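Local atomic coordinates of pullulanase (Klebsiella oxytoca, PDB entry 2YOC), a protein that hydrolyses alpha-1,6-glucosidic linkages in pullulan and in branched alpha-glucans, and is exported by a type 2 secretion system. Residues M412-S417 with H461-P466; Y817-D822 with F862-S867; M399-K404 with G584-M589; Y690-G695 with G718-R723. One frame throughout, in Å; residues are numbered along the deposited sequence.

Interaction 1: residues M412-S417 with H461-P466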
# COMPACT_ATOMS: atom_id res chain seq x y z
N MSE B 412 10.43 9.13 33.56
CA MSE B 412 10.98 7.83 33.97
C MSE B 412 12.17 7.35 33.13
O MSE B 412 12.04 7.13 31.92
CB MSE B 412 9.87 6.77 33.99
CG MSE B 412 10.14 5.58 34.89
SE MSE B 412 8.66 4.27 34.86
CE MSE B 412 7.36 5.26 35.97
N THR B 413 13.34 7.18 33.81
CA THR B 413 14.60 6.72 33.22
C THR B 413 15.11 5.52 34.05
O THR B 413 15.72 5.70 35.11
CB THR B 413 15.56 7.92 33.10
OG1 THR B 413 15.00 8.81 32.14
CG2 THR B 413 16.92 7.54 32.61
N ILE B 414 14.80 4.31 33.58
CA ILE B 414 15.05 3.02 34.26
C ILE B 414 16.42 2.42 34.00
O ILE B 414 16.88 2.41 32.85
CB ILE B 414 13.93 1.97 33.96
CG1 ILE B 414 12.54 2.59 34.03
CG2 ILE B 414 14.02 0.79 34.90
CD1 ILE B 414 11.47 1.77 33.33
N HIS B 415 17.03 1.89 35.08
CA HIS B 415 18.31 1.20 35.16
C HIS B 415 17.98 -0.17 35.74
O HIS B 415 17.69 -0.27 36.94
CB HIS B 415 19.26 1.97 36.12
CG HIS B 415 20.71 1.63 35.95
ND1 HIS B 415 21.45 2.11 34.88
CD2 HIS B 415 21.53 0.89 36.75
CE1 HIS B 415 22.68 1.65 35.05
NE2 HIS B 415 22.78 0.92 36.16
N GLU B 416 17.93 -1.19 34.89
CA GLU B 416 17.58 -2.57 35.27
C GLU B 416 18.80 -3.28 35.83
O GLU B 416 19.70 -3.71 35.09
CB GLU B 416 16.99 -3.30 34.06
CG GLU B 416 16.51 -4.71 34.31
CD GLU B 416 16.46 -5.60 33.09
OE1 GLU B 416 17.51 -5.77 32.42
OE2 GLU B 416 15.38 -6.18 32.83
N SER B 417 18.80 -3.45 37.15
CA SER B 417 19.88 -4.04 37.94
C SER B 417 19.53 -5.43 38.55
O SER B 417 18.35 -5.81 38.60
CB SER B 417 20.29 -3.06 39.04
OG SER B 417 19.97 -1.73 38.66
N HIS B 461 14.84 5.75 38.01
CA HIS B 461 14.35 4.52 38.58
C HIS B 461 15.35 3.38 38.55
O HIS B 461 16.07 3.24 37.57
CB HIS B 461 13.08 4.07 37.82
CG HIS B 461 11.86 4.86 38.12
ND1 HIS B 461 11.81 6.22 37.94
CD2 HIS B 461 10.64 4.44 38.52
CE1 HIS B 461 10.60 6.59 38.28
NE2 HIS B 461 9.86 5.55 38.62
N VAL B 462 15.31 2.51 39.60
CA VAL B 462 16.06 1.28 39.72
C VAL B 462 15.06 0.12 39.56
O VAL B 462 14.10 0.04 40.33
CB VAL B 462 16.86 1.18 41.06
CG1 VAL B 462 17.53 -0.20 41.21
CG2 VAL B 462 17.92 2.29 41.15
N GLU B 463 15.27 -0.77 38.54
CA GLU B 463 14.45 -1.96 38.35
C GLU B 463 15.20 -3.15 38.92
O GLU B 463 16.35 -3.37 38.57
CB GLU B 463 14.09 -2.22 36.89
CG GLU B 463 13.22 -3.46 36.73
CD GLU B 463 12.43 -3.53 35.44
OE1 GLU B 463 11.97 -2.46 34.97
OE2 GLU B 463 12.26 -4.64 34.90
N LEU B 464 14.56 -3.91 39.82
CA LEU B 464 15.23 -5.03 40.43
C LEU B 464 14.76 -6.31 39.81
O LEU B 464 13.60 -6.67 39.99
CB LEU B 464 15.03 -5.06 41.96
CG LEU B 464 15.57 -3.89 42.77
CD1 LEU B 464 14.99 -3.91 44.12
CD2 LEU B 464 17.08 -3.90 42.87
N LEU B 465 15.69 -7.04 39.14
CA LEU B 465 15.52 -8.41 38.60
C LEU B 465 15.13 -9.29 39.82
O LEU B 465 15.53 -8.94 40.94
CB LEU B 465 16.86 -8.88 38.00
CG LEU B 465 16.84 -9.22 36.52
CD1 LEU B 465 16.83 -7.98 35.68
CD2 LEU B 465 18.05 -10.05 36.14
N PRO B 466 14.28 -10.36 39.65
CA PRO B 466 13.75 -11.10 40.81
C PRO B 466 14.35 -11.01 42.21
O PRO B 466 15.48 -11.46 42.45
CB PRO B 466 13.60 -12.52 40.27
CG PRO B 466 13.37 -12.34 38.79
CD PRO B 466 13.70 -10.90 38.41

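Interaction 2: residues Y817-D822 with F862-S867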
# COMPACT_ATOMS: atom_id res chain seq x y z
N TYR B 817 13.95 0.65 24.57
CA TYR B 817 15.19 0.11 25.07
C TYR B 817 16.05 -0.45 23.96
O TYR B 817 15.54 -0.77 22.88
CB TYR B 817 14.93 -0.95 26.16
CG TYR B 817 14.34 -2.26 25.70
CD1 TYR B 817 13.08 -2.31 25.09
CD2 TYR B 817 14.98 -3.47 25.96
CE1 TYR B 817 12.52 -3.52 24.69
CE2 TYR B 817 14.41 -4.69 25.58
CZ TYR B 817 13.18 -4.71 24.96
OH TYR B 817 12.64 -5.93 24.59
N VAL B 818 17.36 -0.54 24.22
CA VAL B 818 18.31 -1.11 23.25
C VAL B 818 19.20 -2.16 23.91
O VAL B 818 20.09 -2.72 23.28
CB VAL B 818 19.08 -0.06 22.39
CG1 VAL B 818 18.20 0.46 21.26
CG2 VAL B 818 19.62 1.10 23.23
N SER B 819 18.96 -2.41 25.21
CA SER B 819 19.64 -3.42 26.01
C SER B 819 18.77 -3.76 27.20
O SER B 819 18.03 -2.92 27.65
CB SER B 819 21.02 -2.95 26.46
OG SER B 819 21.97 -4.01 26.37
N LYS B 820 18.84 -5.03 27.65
CA LYS B 820 18.06 -5.63 28.73
C LYS B 820 18.84 -6.86 29.15
O LYS B 820 19.76 -7.26 28.43
CB LYS B 820 16.69 -6.03 28.17
CG LYS B 820 15.59 -6.21 29.23
CD LYS B 820 14.36 -6.81 28.60
CE LYS B 820 13.16 -6.66 29.47
NZ LYS B 820 11.96 -7.27 28.82
N HIS B 821 18.51 -7.47 30.31
CA HIS B 821 19.20 -8.68 30.81
C HIS B 821 19.18 -9.83 29.78
O HIS B 821 20.20 -10.46 29.52
CB HIS B 821 18.61 -9.12 32.19
CG HIS B 821 17.18 -9.57 32.13
ND1 HIS B 821 16.16 -8.66 32.07
CD2 HIS B 821 16.66 -10.82 32.04
CE1 HIS B 821 15.05 -9.38 31.96
NE2 HIS B 821 15.31 -10.69 31.94
N ASP B 822 18.00 -10.06 29.17
CA ASP B 822 17.80 -11.11 28.18
C ASP B 822 18.41 -10.68 26.86
O ASP B 822 18.48 -9.47 26.59
CB ASP B 822 16.30 -11.48 28.04
CG ASP B 822 15.34 -10.31 27.97
OD1 ASP B 822 15.47 -9.49 27.04
OD2 ASP B 822 14.41 -10.25 28.81
N PHE B 862 14.33 3.05 29.16
CA PHE B 862 14.73 1.86 29.90
C PHE B 862 16.07 1.43 29.36
O PHE B 862 16.33 1.53 28.15
CB PHE B 862 13.73 0.74 29.69
CG PHE B 862 14.00 -0.59 30.37
CD1 PHE B 862 14.90 -1.50 29.83
CD2 PHE B 862 13.28 -0.97 31.49
CE1 PHE B 862 15.13 -2.73 30.44
CE2 PHE B 862 13.52 -2.20 32.11
CZ PHE B 862 14.43 -3.06 31.57
N ASP B 863 16.90 0.92 30.24
CA ASP B 863 18.21 0.42 29.89
C ASP B 863 18.76 -0.55 30.92
O ASP B 863 18.45 -0.46 32.12
CB ASP B 863 19.19 1.57 29.65
CG ASP B 863 20.53 1.13 29.10
OD1 ASP B 863 20.56 0.11 28.32
OD2 ASP B 863 21.54 1.78 29.43
N GLN B 864 19.62 -1.46 30.44
CA GLN B 864 20.29 -2.48 31.22
C GLN B 864 21.40 -1.84 32.05
O GLN B 864 22.16 -0.99 31.55
CB GLN B 864 20.89 -3.51 30.26
CG GLN B 864 21.52 -4.67 30.99
CD GLN B 864 22.20 -5.62 30.06
OE1 GLN B 864 22.72 -5.25 29.00
NE2 GLN B 864 22.24 -6.88 30.48
N GLN B 865 21.54 -2.28 33.30
CA GLN B 865 22.65 -1.86 34.14
C GLN B 865 23.94 -2.28 33.39
O GLN B 865 24.01 -3.40 32.89
CB GLN B 865 22.57 -2.53 35.52
CG GLN B 865 23.91 -2.83 36.19
CD GLN B 865 23.88 -4.06 37.07
OE1 GLN B 865 23.02 -4.94 36.95
NE2 GLN B 865 24.86 -4.15 37.94
N GLY B 866 24.88 -1.35 33.28
CA GLY B 866 26.18 -1.56 32.65
C GLY B 866 26.37 -0.97 31.26
O GLY B 866 27.50 -0.92 30.79
N SER B 867 25.27 -0.55 30.58
CA SER B 867 25.36 0.02 29.22
C SER B 867 26.23 1.26 29.15
O SER B 867 26.92 1.46 28.14
CB SER B 867 23.99 0.27 28.62
OG SER B 867 23.27 -0.95 28.61

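Interaction 3: residues M399-K404 with G584-M589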
# COMPACT_ATOMS: atom_id res chain seq x y z
N MSE B 399 8.50 8.71 47.78
CA MSE B 399 8.95 8.46 46.41
C MSE B 399 9.77 9.68 45.96
O MSE B 399 9.21 10.79 45.90
CB MSE B 399 7.67 8.35 45.57
CG MSE B 399 7.81 7.61 44.28
SE MSE B 399 6.08 7.60 43.37
CE MSE B 399 4.95 6.66 44.70
N PRO B 400 11.08 9.55 45.68
CA PRO B 400 11.88 10.73 45.28
C PRO B 400 11.44 11.39 43.96
O PRO B 400 11.63 12.60 43.79
CB PRO B 400 13.31 10.19 45.19
CG PRO B 400 13.18 8.73 45.04
CD PRO B 400 11.90 8.32 45.73
N HIS B 401 10.86 10.60 43.03
CA HIS B 401 10.40 11.13 41.75
C HIS B 401 8.91 10.97 41.62
O HIS B 401 8.37 9.89 41.90
CB HIS B 401 11.08 10.40 40.62
CG HIS B 401 12.52 10.72 40.53
ND1 HIS B 401 12.98 11.76 39.74
CD2 HIS B 401 13.58 10.13 41.14
CE1 HIS B 401 14.30 11.75 39.88
NE2 HIS B 401 14.71 10.79 40.71
N ALA B 402 8.23 12.04 41.17
CA ALA B 402 6.80 12.00 40.96
C ALA B 402 6.41 11.00 39.88
O ALA B 402 7.21 10.71 38.97
CB ALA B 402 6.30 13.37 40.59
N GLN B 403 5.15 10.50 39.97
CA GLN B 403 4.54 9.56 39.05
C GLN B 403 3.01 9.89 38.90
O GLN B 403 2.21 9.05 38.44
CB GLN B 403 4.74 8.14 39.59
CG GLN B 403 6.13 7.56 39.33
CD GLN B 403 6.35 6.12 39.77
OE1 GLN B 403 7.48 5.69 39.95
NE2 GLN B 403 5.30 5.34 39.95
N LYS B 404 2.62 11.13 39.30
CA LYS B 404 1.22 11.58 39.28
C LYS B 404 0.66 11.77 37.88
O LYS B 404 -0.38 11.21 37.56
CB LYS B 404 0.98 12.81 40.19
CG LYS B 404 -0.48 12.97 40.58
CD LYS B 404 -0.77 13.99 41.68
CE LYS B 404 -0.96 15.38 41.12
NZ LYS B 404 -2.00 15.44 40.04
N GLY B 584 18.44 8.54 45.92
CA GLY B 584 17.37 9.37 45.36
C GLY B 584 16.73 8.93 44.05
O GLY B 584 16.54 9.75 43.13
N MSE B 585 16.40 7.64 43.97
CA MSE B 585 15.76 7.00 42.82
C MSE B 585 14.57 6.17 43.27
O MSE B 585 14.58 5.59 44.37
CB MSE B 585 16.77 6.09 42.11
CG MSE B 585 17.71 6.85 41.18
SE MSE B 585 18.93 5.69 40.19
CE MSE B 585 20.12 5.13 41.64
N ASN B 586 13.53 6.09 42.43
CA ASN B 586 12.35 5.26 42.70
C ASN B 586 12.72 3.76 42.50
O ASN B 586 13.80 3.47 41.99
CB ASN B 586 11.24 5.62 41.74
CG ASN B 586 10.55 6.91 42.00
OD1 ASN B 586 11.07 7.80 42.69
ND2 ASN B 586 9.38 7.06 41.40
N VAL B 587 11.82 2.83 42.89
CA VAL B 587 12.04 1.37 42.75
C VAL B 587 10.95 0.67 41.92
O VAL B 587 9.75 0.84 42.16
CB VAL B 587 12.25 0.62 44.11
CG1 VAL B 587 12.64 -0.83 43.86
CG2 VAL B 587 13.30 1.32 44.98
N ILE B 588 11.40 -0.14 40.98
CA ILE B 588 10.53 -0.97 40.17
C ILE B 588 10.89 -2.43 40.50
O ILE B 588 12.06 -2.81 40.42
CB ILE B 588 10.63 -0.69 38.64
CG1 ILE B 588 10.07 0.70 38.30
CG2 ILE B 588 9.91 -1.80 37.82
CD1 ILE B 588 10.51 1.22 36.97
N MSE B 589 9.88 -3.24 40.84
CA MSE B 589 10.11 -4.66 41.07
C MSE B 589 9.64 -5.45 39.87
O MSE B 589 8.51 -5.30 39.41
CB MSE B 589 9.38 -5.15 42.31
CG MSE B 589 10.29 -5.67 43.36
SE MSE B 589 9.21 -6.29 44.80
CE MSE B 589 8.92 -8.18 44.18

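Interaction 4: residues Y690-G695 with G718-R723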
# COMPACT_ATOMS: atom_id res chain seq x y z
N TYR B 690 2.90 2.54 38.89
CA TYR B 690 3.05 2.26 37.48
C TYR B 690 3.13 0.77 37.21
O TYR B 690 3.80 0.05 37.94
CB TYR B 690 4.27 3.02 36.91
CG TYR B 690 4.39 2.95 35.41
CD1 TYR B 690 3.40 3.47 34.58
CD2 TYR B 690 5.49 2.34 34.81
CE1 TYR B 690 3.50 3.39 33.20
CE2 TYR B 690 5.61 2.28 33.42
CZ TYR B 690 4.62 2.81 32.62
OH TYR B 690 4.74 2.73 31.26
N PHE B 691 2.38 0.30 36.19
CA PHE B 691 2.38 -1.11 35.76
C PHE B 691 2.85 -1.15 34.32
O PHE B 691 2.40 -0.34 33.49
CB PHE B 691 0.97 -1.76 35.83
CG PHE B 691 0.43 -2.27 37.16
CD1 PHE B 691 0.90 -1.76 38.37
CD2 PHE B 691 -0.60 -3.21 37.19
CE1 PHE B 691 0.39 -2.22 39.58
CE2 PHE B 691 -1.12 -3.66 38.40
CZ PHE B 691 -0.63 -3.15 39.59
N PHE B 692 3.76 -2.05 34.02
CA PHE B 692 4.24 -2.29 32.67
C PHE B 692 4.75 -3.71 32.62
O PHE B 692 4.83 -4.36 33.67
CB PHE B 692 5.23 -1.23 32.20
CG PHE B 692 6.60 -1.30 32.81
CD1 PHE B 692 6.81 -0.96 34.14
CD2 PHE B 692 7.71 -1.64 32.03
CE1 PHE B 692 8.09 -1.02 34.69
CE2 PHE B 692 8.98 -1.69 32.59
CZ PHE B 692 9.16 -1.38 33.92
N GLY B 693 4.95 -4.24 31.41
CA GLY B 693 5.41 -5.61 31.24
C GLY B 693 5.71 -5.96 29.81
O GLY B 693 5.74 -5.08 28.94
N GLU B 694 5.97 -7.25 29.56
CA GLU B 694 6.26 -7.77 28.23
C GLU B 694 4.92 -8.22 27.68
O GLU B 694 4.43 -9.29 28.04
CB GLU B 694 7.23 -8.95 28.29
CG GLU B 694 8.56 -8.68 28.97
CD GLU B 694 9.40 -9.94 29.09
OE1 GLU B 694 8.86 -10.97 29.55
OE2 GLU B 694 10.59 -9.89 28.70
N GLY B 695 4.32 -7.36 26.86
CA GLY B 695 3.03 -7.61 26.24
C GLY B 695 3.13 -8.25 24.88
O GLY B 695 2.37 -7.87 24.00
N GLY B 718 1.71 0.08 30.55
CA GLY B 718 2.79 0.20 29.59
C GLY B 718 3.28 -1.15 29.15
O GLY B 718 3.11 -2.15 29.86
N THR B 719 3.88 -1.20 27.96
CA THR B 719 4.48 -2.40 27.38
C THR B 719 5.83 -2.05 26.80
O THR B 719 6.03 -0.91 26.38
CB THR B 719 3.62 -3.01 26.29
OG1 THR B 719 3.15 -1.97 25.44
CG2 THR B 719 2.48 -3.81 26.84
N PHE B 720 6.75 -3.03 26.75
CA PHE B 720 8.06 -2.83 26.13
C PHE B 720 7.82 -2.78 24.64
O PHE B 720 7.01 -3.56 24.10
CB PHE B 720 9.04 -3.98 26.46
CG PHE B 720 9.71 -3.91 27.81
CD1 PHE B 720 10.90 -3.20 27.98
CD2 PHE B 720 9.16 -4.56 28.91
CE1 PHE B 720 11.52 -3.14 29.24
CE2 PHE B 720 9.78 -4.49 30.17
CZ PHE B 720 10.96 -3.79 30.32
N SER B 721 8.49 -1.82 23.97
CA SER B 721 8.40 -1.71 22.52
C SER B 721 9.64 -2.29 21.87
O SER B 721 10.78 -1.85 22.14
CB SER B 721 8.15 -0.28 22.07
OG SER B 721 8.03 -0.24 20.66
N ASP B 722 9.41 -3.32 21.06
CA ASP B 722 10.39 -4.07 20.31
C ASP B 722 10.66 -3.41 18.95
O ASP B 722 11.63 -3.77 18.28
CB ASP B 722 9.91 -5.53 20.14
CG ASP B 722 8.47 -5.76 19.69
OD1 ASP B 722 7.65 -4.83 19.80
OD2 ASP B 722 8.15 -6.90 19.29
N ARG B 723 9.82 -2.44 18.56
CA ARG B 723 9.92 -1.74 17.29
C ARG B 723 11.19 -0.94 17.16
O ARG B 723 11.94 -1.16 16.21
CB ARG B 723 8.71 -0.84 17.05
CG ARG B 723 7.49 -1.58 16.56
CD ARG B 723 6.71 -2.09 17.72
NE ARG B 723 5.36 -2.46 17.36
CZ ARG B 723 4.85 -3.65 17.60
NH1 ARG B 723 5.58 -4.59 18.17
NH2 ARG B 723 3.59 -3.91 17.28

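Interaction 1: residues M412-S417 with H461-P466
M412, a selenomethionine, lays its CG over one face of the H461 imidazole, 3.5 Å from the ring centroid and 8° off the normal, a CH-pi contact; SE follows over the same ring at 4.3 Å from the centroid. With CG anti to the backbone N (chi1 -156°), the M412 side chain crosses that of H461 at about a right angle, while H461 NE2 is bonded beyond this pair by Q403. On the same side of the sheet I414 CG2 rests 3.6 Å from E463 CB. E416 and E463 then run side by side, their OE2 atoms 4.0 Å apart and their carboxylate planes 80° from each other; E416 OE2 is hydrogen-bonded to H821 ND1. L465 CD1 touches E416 CD from the end of the strand. S417 OG, on the side shared with V462, approaches V462 CG1. Five backbone bonds join the two segments, from H461 N to T413 O (3.0 Å) through to L465 N to S417 O, with S417 N to E463 O at 2.8 Å. This is parallel pairing of strands 413-417 and 461-464, the first two of the (beta/alpha)8 barrel characteristic of the alpha-amylase family.

Interaction 2: residues Y817-D822 with F862-S867
Strand 862-864 and the irregular segment 817-822 approach most closely in backbone at K820 and Q864, whose CA atoms are 4.6 Å apart, and at Y817 and F862. A CA-H...O contact from Y817 CA to F862 O, 3.6 Å, marks one end, and at the strand's end Q864 to S867 form a type II beta turn whose G866 has positive phi. F862 is the main apolar partner. Its CG stands anti to the backbone N (chi1 179°), which carries the ring over to segment 817-822: CD1 lies 3.7 Å from Y817 CB, CE1 lies 3.7 Å from K820 CG, and S819 O sits at the ring edge near its plane. The Y817 and F862 rings are steeply inclined, planes at 81°, with centroids 5.9 Å apart. S819 CB packs against D863 OD1 and S867 OG, while its OG accepts the backbone N-H of L826. The extended K820 chain carries NZ away to a salt bridge with E694, and D863 OD2 is bonded to Y937. F862 also meets F720 edge-to-face, and strand 413-417 lies alongside through I414 and E416. On the outer side V818 and D863 touch L851 of helix 840-855, so the loop between strand 814-816 and helix 826-833 is packed against the last barrel strand and the helix that precedes it.

Interaction 3: residues M399-K404 with G584-M589
Hydrogen bonds centred on the N586 carboxamide dominate. Its OD1 takes the backbone N-H of H401 on a lone pair in the carbonyl plane, 2.8 Å from H401 N. Its ND2 gives two bonds, to H401 O at 3.0 Å and to Q403 OE1 at 2.8 Å, both partners lying within about 5° of the amide plane of N586; three bonds thus fix the rotation of this buried group. N586 CG lies anti to the carbonyl carbon (chi1 -74°), which swings the amide toward H401 and Q403. Q403 and N586 arrive from opposite directions with amide planes 47° apart, and Q403 NE2 is held by D688 and D660. A fourth bond, from H401 NE2 at its ring edge to G584 O, is weak. The asparagine sits at the start of strand 586-591, the third of the (beta/alpha)8 barrel, while segment 399-404 leads into helix 406-410, just ahead of the first strand; the side chain ties the approach to the barrel to the start of strand 586-591. In van der Waals contact, P400 CG lies 3.4 Å from M585 C and its CD 3.2 Å from N586 OD1, while selenomethionine M399 crosses the amide with CG 3.3 Å from N586 ND2.

Interaction 4: residues Y690-G695 with G718-R723
F692 and F720 meet with ring planes 49° apart and centroids 5.5 Å from each other: F720 CZ comes to the edge of the F692 ring, near its plane, 3.7 Å from CE2. G693 O lies at the edge of the F720 ring, near F720 CD2, and E694 CG approaches that ring obliquely. F692 holds CG between the backbone N and the carbonyl carbon (chi1 74°), which turns the ring toward F720; F692 CB lies against G718 O. F720 also receives K820 in a cation-pi contact. Y690 sends its OH to within 3.6 Å of G718 CA, and that hydroxyl is bonded to T812 O. Here strands 690-693 and 718-720, the fifth and sixth of the (beta/alpha)8 barrel, run parallel with their short axes at 31°. Three backbone bonds join them: G718 N to F691 O at 3.0 Å, G693 N to G718 O at 3.2 Å, and F720 N to G693 O, also 3.2 Å. On the face opposite F692, T719 CG2 rests 3.9 Å from G695 CA, while T719 OG1 is bonded to Y807 OH. E694 turns from F720 to a salt bridge with R663, and its OE1 accepts the backbone N-H of L666.

Following the chain from its N terminus, segment 399-404 of interaction 3 comes first, and its partner 584-589 closes a loop of 179 residues. Interaction 1 lies nested inside it, closing a loop of 43 residues between the first two barrel strands. Interaction 4 then closes a loop of 22 between strands five and six, and interaction 2 one of 39 between the segment after strand seven and strand eight; these follow in series and none cross. All reach the same barrel. Interactions 1 and 3 touch through H461 and Q403, interactions 1 and 2 through E416 and H821, and interactions 2 and 4 through K820 and E694.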